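PDB 4DKW: terminase, large subunit from Enterobacteria phage P22, which drives translocation of the viral genome into empty capsids as an ATP-powered motor and cuts the DNA as an endonuclease, the latter task belonging to the C-terminal domain described here. Local coordinates for residues Q9-E12 and E13-K16; V172-A175 and T176-G179. All coordinates share one frame; numbering follows the deposited sequence.

Interaction 1 of 2, residues Q9-E12 and E13-K16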
ATOM      1  N   GLN A   9     -11.154 -12.130   7.950  1.00 36.47           N
ATOM      2  CA  GLN A   9     -12.049 -12.358   9.078  1.00 41.88           C
ATOM      3  C   GLN A   9     -11.290 -12.273  10.396  1.00 46.54           C
ATOM      4  O   GLN A   9     -11.134 -13.258  11.122  1.00 47.36           O
ATOM      5  CB  GLN A   9     -12.789 -13.685   8.940  1.00 45.79           C
ATOM      6  CG  GLN A   9     -13.945 -13.600   7.966  1.00 57.54           C
ATOM      7  CD  GLN A   9     -14.724 -14.886   7.861  1.00 66.99           C
ATOM      8  OE1 GLN A   9     -14.266 -15.935   8.305  1.00 69.91           O
ATOM      9  NE2 GLN A   9     -15.912 -14.813   7.266  1.00 73.85           N
ATOM     10  N   ILE A  10     -10.830 -11.061  10.683  1.00 43.58           N
ATOM     11  CA  ILE A  10      -9.956 -10.779  11.799  1.00 42.03           C
ATOM     12  C   ILE A  10     -10.512  -9.528  12.466  1.00 44.86           C
ATOM     13  O   ILE A  10     -10.884  -8.575  11.782  1.00 45.54           O
ATOM     14  CB  ILE A  10      -8.503 -10.562  11.296  1.00 31.12           C
ATOM     15  CG1 ILE A  10      -8.016 -11.812  10.553  1.00 29.97           C
ATOM     16  CG2 ILE A  10      -7.569 -10.228  12.440  1.00 33.65           C
ATOM     17  CD1 ILE A  10      -6.660 -11.688   9.943  1.00 28.87           C
ATOM     18  N   PRO A  11     -10.615  -9.539  13.801  1.00 44.99           N
ATOM     19  CA  PRO A  11     -11.057  -8.339  14.523  1.00 46.11           C
ATOM     20  C   PRO A  11     -10.120  -7.160  14.256  1.00 39.50           C
ATOM     21  O   PRO A  11      -8.917  -7.300  14.478  1.00 44.05           O
ATOM     22  CB  PRO A  11     -10.965  -8.765  15.995  1.00 48.06           C
ATOM     23  CG  PRO A  11     -11.048 -10.259  15.964  1.00 43.88           C
ATOM     24  CD  PRO A  11     -10.375 -10.680  14.701  1.00 40.54           C
ATOM     25  N   GLU A  12     -10.665  -6.037  13.789  1.00 32.95           N
ATOM     26  CA  GLU A  12      -9.888  -4.811  13.538  1.00 32.11           C
ATOM     27  C   GLU A  12      -8.951  -4.424  14.666  1.00 31.72           C
ATOM     28  O   GLU A  12      -7.844  -3.950  14.438  1.00 29.57           O
ATOM     29  CB  GLU A  12     -10.822  -3.632  13.356  1.00 34.68           C
ATOM     30  CG  GLU A  12     -11.630  -3.685  12.128  1.00 38.16           C
ATOM     31  CD  GLU A  12     -12.556  -2.508  12.055  1.00 40.91           C
ATOM     32  OE1 GLU A  12     -13.664  -2.693  11.530  1.00 50.48           O
ATOM     33  OE2 GLU A  12     -12.181  -1.404  12.523  1.00 35.55           O
ATOM     34  N   GLU A  13      -9.416  -4.610  15.890  1.00 35.82           N
ATOM     35  CA  GLU A  13      -8.665  -4.181  17.049  1.00 34.91           C
ATOM     36  C   GLU A  13      -7.387  -4.983  17.250  1.00 36.65           C
ATOM     37  O   GLU A  13      -6.436  -4.483  17.851  1.00 38.75           O
ATOM     38  CB  GLU A  13      -9.565  -4.193  18.299  1.00 34.38           C
ATOM     39  CG  GLU A  13      -9.347  -2.961  19.244  1.00 51.97           C
ATOM     40  CD  GLU A  13      -9.750  -1.615  18.597  1.00 60.97           C
ATOM     41  OE1 GLU A  13      -9.768  -1.484  17.351  1.00 74.53           O
ATOM     42  OE2 GLU A  13     -10.017  -0.661  19.350  1.00 64.01           O
ATOM     43  N   THR A  14      -7.354  -6.207  16.719  1.00 31.01           N
ATOM     44  CA  THR A  14      -6.141  -7.016  16.786  1.00 38.76           C
ATOM     45  C   THR A  14      -5.024  -6.480  15.884  1.00 36.71           C
ATOM     46  O   THR A  14      -3.845  -6.677  16.173  1.00 42.47           O
ATOM     47  CB  THR A  14      -6.413  -8.511  16.483  1.00 41.75           C
ATOM     48  OG1 THR A  14      -6.811  -8.667  15.121  1.00 48.15           O
ATOM     49  CG2 THR A  14      -7.511  -9.043  17.378  1.00 38.72           C
ATOM     50  N   ILE A  15      -5.382  -5.775  14.814  1.00 34.70           N
ATOM     51  CA  ILE A  15      -4.354  -5.221  13.925  1.00 27.12           C
ATOM     52  C   ILE A  15      -4.129  -3.707  14.079  1.00 26.77           C
ATOM     53  O   ILE A  15      -3.219  -3.146  13.473  1.00 34.80           O
ATOM     54  CB  ILE A  15      -4.585  -5.617  12.436  1.00 28.46           C
ATOM     55  CG1 ILE A  15      -5.747  -4.853  11.806  1.00 37.18           C
ATOM     56  CG2 ILE A  15      -4.847  -7.120  12.301  1.00 27.16           C
ATOM     57  CD1 ILE A  15      -5.992  -5.258  10.367  1.00 34.04           C
ATOM     58  N   LYS A  16      -4.940  -3.061  14.908  1.00 27.61           N
ATOM     59  CA  LYS A  16      -4.855  -1.616  15.123  1.00 27.84           C
ATOM     60  C   LYS A  16      -3.788  -1.325  16.191  1.00 30.06           C
ATOM     61  O   LYS A  16      -3.631  -2.101  17.124  1.00 32.87           O
ATOM     62  CB  LYS A  16      -6.253  -1.091  15.515  1.00 28.70           C
ATOM     63  CG  LYS A  16      -6.466   0.420  15.429  1.00 42.43           C
ATOM     64  CD  LYS A  16      -7.935   0.818  15.684  1.00 37.88           C
ATOM     65  CE  LYS A  16      -8.879   0.278  14.600  1.00 43.11           C
ATOM     66  NZ  LYS A  16     -10.254   0.861  14.658  1.00 42.12           N
TER

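Interaction 2 of 2, residues V172-A175 and T176-G179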
ATOM      1  N   VAL A 172      -6.356   1.590  -1.030  1.00 26.45           N
ATOM      2  CA  VAL A 172      -5.413   1.515   0.091  1.00 23.28           C
ATOM      3  C   VAL A 172      -4.890   0.080   0.280  1.00 23.98           C
ATOM      4  O   VAL A 172      -3.700  -0.127   0.535  1.00 27.10           O
ATOM      5  CB  VAL A 172      -6.040   2.048   1.407  1.00 19.71           C
ATOM      6  CG1 VAL A 172      -5.111   1.798   2.614  1.00 17.52           C
ATOM      7  CG2 VAL A 172      -6.358   3.534   1.272  1.00 21.18           C
ATOM      8  N   LEU A 173      -5.772  -0.906   0.124  1.00 19.84           N
ATOM      9  CA  LEU A 173      -5.388  -2.311   0.240  1.00 22.07           C
ATOM     10  C   LEU A 173      -4.370  -2.686  -0.839  1.00 25.92           C
ATOM     11  O   LEU A 173      -3.338  -3.294  -0.550  1.00 28.86           O
ATOM     12  CB  LEU A 173      -6.620  -3.224   0.174  1.00 22.38           C
ATOM     13  CG  LEU A 173      -7.579  -3.107   1.368  1.00 24.58           C
ATOM     14  CD1 LEU A 173      -8.854  -3.902   1.128  1.00 19.64           C
ATOM     15  CD2 LEU A 173      -6.905  -3.571   2.660  1.00 21.84           C
ATOM     16  N   ASP A 174      -4.650  -2.298  -2.077  1.00 18.70           N
ATOM     17  CA  ASP A 174      -3.722  -2.549  -3.172  1.00 17.40           C
ATOM     18  C   ASP A 174      -2.363  -1.906  -2.931  1.00 20.23           C
ATOM     19  O   ASP A 174      -1.323  -2.568  -3.031  1.00 25.47           O
ATOM     20  CB  ASP A 174      -4.296  -2.043  -4.493  1.00 22.71           C
ATOM     21  CG  ASP A 174      -5.379  -2.944  -5.043  1.00 24.34           C
ATOM     22  OD1 ASP A 174      -5.564  -4.063  -4.515  1.00 25.61           O
ATOM     23  OD2 ASP A 174      -6.036  -2.534  -6.018  1.00 26.43           O
ATOM     24  N   ALA A 175      -2.376  -0.612  -2.630  1.00 25.53           N
ATOM     25  CA  ALA A 175      -1.153   0.122  -2.303  1.00 20.45           C
ATOM     26  C   ALA A 175      -0.362  -0.561  -1.183  1.00 25.84           C
ATOM     27  O   ALA A 175       0.846  -0.753  -1.305  1.00 25.83           O
ATOM     28  CB  ALA A 175      -1.478   1.563  -1.927  1.00 17.14           C
ATOM     29  N   THR A 176      -1.047  -0.930  -0.101  1.00 25.72           N
ATOM     30  CA  THR A 176      -0.392  -1.608   1.008  1.00 19.86           C
ATOM     31  C   THR A 176       0.278  -2.883   0.528  1.00 21.06           C
ATOM     32  O   THR A 176       1.420  -3.163   0.872  1.00 25.18           O
ATOM     33  CB  THR A 176      -1.383  -1.942   2.130  1.00 18.28           C
ATOM     34  OG1 THR A 176      -1.998  -0.734   2.585  1.00 22.61           O
ATOM     35  CG2 THR A 176      -0.660  -2.592   3.298  1.00 25.94           C
ATOM     36  N   ARG A 177      -0.435  -3.637  -0.296  1.00 21.54           N
ATOM     37  CA  ARG A 177       0.069  -4.884  -0.838  1.00 18.55           C
ATOM     38  C   ARG A 177       1.305  -4.629  -1.720  1.00 24.29           C
ATOM     39  O   ARG A 177       2.295  -5.373  -1.646  1.00 22.49           O
ATOM     40  CB  ARG A 177      -1.054  -5.580  -1.608  1.00 18.01           C
ATOM     41  CG  ARG A 177      -0.937  -7.079  -1.687  1.00 24.76           C
ATOM     42  CD  ARG A 177      -2.229  -7.737  -2.191  1.00 21.46           C
ATOM     43  NE  ARG A 177      -2.954  -6.890  -3.139  1.00 25.83           N
ATOM     44  CZ  ARG A 177      -2.591  -6.684  -4.401  1.00 22.41           C
ATOM     45  NH1 ARG A 177      -1.501  -7.266  -4.886  1.00 17.93           N
ATOM     46  NH2 ARG A 177      -3.319  -5.888  -5.176  1.00 20.77           N
ATOM     47  N   TYR A 178       1.272  -3.563  -2.518  1.00 21.52           N
ATOM     48  CA  TYR A 178       2.429  -3.197  -3.359  1.00 23.61           C
ATOM     49  C   TYR A 178       3.677  -2.845  -2.549  1.00 25.78           C
ATOM     50  O   TYR A 178       4.793  -3.223  -2.922  1.00 26.53           O
ATOM     51  CB  TYR A 178       2.110  -2.034  -4.308  1.00 17.44           C
ATOM     52  CG  TYR A 178       0.949  -2.306  -5.230  1.00 28.57           C
ATOM     53  CD1 TYR A 178       0.705  -3.587  -5.713  1.00 25.24           C
ATOM     54  CD2 TYR A 178       0.086  -1.283  -5.610  1.00 27.50           C
ATOM     55  CE1 TYR A 178      -0.365  -3.835  -6.548  1.00 26.33           C
ATOM     56  CE2 TYR A 178      -0.980  -1.524  -6.444  1.00 28.62           C
ATOM     57  CZ  TYR A 178      -1.199  -2.800  -6.913  1.00 28.95           C
ATOM     58  OH  TYR A 178      -2.261  -3.040  -7.749  1.00 32.21           O
ATOM     59  N   GLY A 179       3.488  -2.108  -1.457  1.00 20.78           N
ATOM     60  CA  GLY A 179       4.588  -1.740  -0.586  1.00 19.18           C
ATOM     61  C   GLY A 179       5.190  -2.971   0.061  1.00 23.32           C
ATOM     62  O   GLY A 179       6.409  -3.108   0.155  1.00 22.08           O
TER
HETATM   63  O   HOH W   1      -5.612  -5.711  -2.235  1.00 18.75           O

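Interaction 1 of 2, residues Q9-E12 and E13-K16
With chi1 of 67° the hydroxyl of T14 sits between its own backbone N and carbonyl carbon and swings back to P11, while the methyl CG2, beside the N, comes within 3.7 Å of P11 CB. T14 OG1 donates to P11 O over 2.6 Å, lying in the plane of that carbonyl. T14 N reaches P11 O over 2.9 Å, but from above the plane, 50° out of it, so one acceptor is gripped twice by one residue. This is the first turn of the short, weakly bonded helix 12-15, leading into strand 16-17 of the nuclease domain. The bond from I15 N to E12 O continues the turn, and K16 N adds a weak one to the same oxygen. On the apolar side I10 CG2 meets I15 CG2 at 4.1 Å, the two side chains crossing at about a right angle; M136 of helix 125-137 touches both. E12 and K16 run side by side, and their salt bridge is long, E12 OE2 to K16 NZ 3.7 Å; the stronger partner of E12 OE2 is R155 of helix 148-156. A second long bridge joins K16 to E13, and K16 makes a cation-pi contact with F151 of helix 148-156.

Interaction 2 of 2, residues V172-A175 and T176-G179
D174 and R177, three residues apart on helix 171-181, are joined by a salt bridge in which R177 NH2 donates to D174 OD1 over 3.0 Å, with a fairly straight N-H angle of 160°. The acceptor lies in the guanidinium plane, at its edge, yet the nitrogen meets OD1 from well above the carboxylate plane, the two flat groups standing 82° apart. A bend at chi3 turns the arginine's end back along the aspartate. One water completes the link, donating to D174 OD1 and accepting from R177 NE.

Among the hydroxyl and backbone bonds, V172 O takes two donors from T176: T176 N at 2.8 Å and T176 OG1 at 2.7 Å, arriving from opposite faces of the carbonyl plane. OG1 can do this because it lies beside its own backbone N, chi1 -58°. R177, Y178 and G179 donate their amides to L173, D174 and A175 in the regular i to i+4 pattern of an alpha-helix.

The Y178 ring meets both backbone and side chain of D174: D174 O lies 3.1 Å above one face, offset toward the rim, and D174 CB is 3.9 Å from Y178 CE2.

A bound magnesium ion lies about 4 Å from the nearest part of the D174 side chain, and the metal ligand D171 begins this helix of the RNase H-like nuclease. Two routes from R177 to one carboxylate oxygen, direct and through water, imply that the arginine probably helps fix the rotation of an acidic group close to the metal site.

Overall arrangement
Interaction 1 comes first along the chain, at the short helix 12-15, and interaction 2 follows much later, within helix 171-181. Their centres are about 17 Å apart and their nearest atoms about 8 Å, without touching. The former lies toward the periphery, its centre about 18 Å from that of the chain; the latter is buried, about 2 Å from it. Helix 148-156 connects them: F151 and F154 pack against E12 and I15, whereas F150 and E153 meet V172 and L173. Strand 16-17, which starts at the last residue of interaction 1, joins the same mixed sheet that helix 171-181 packs on through strands 40-48 and 53-62. One nuclease domain thus combines an outlying turn near its start with a core helix beside the catalytic magnesium ligands D33 and D171.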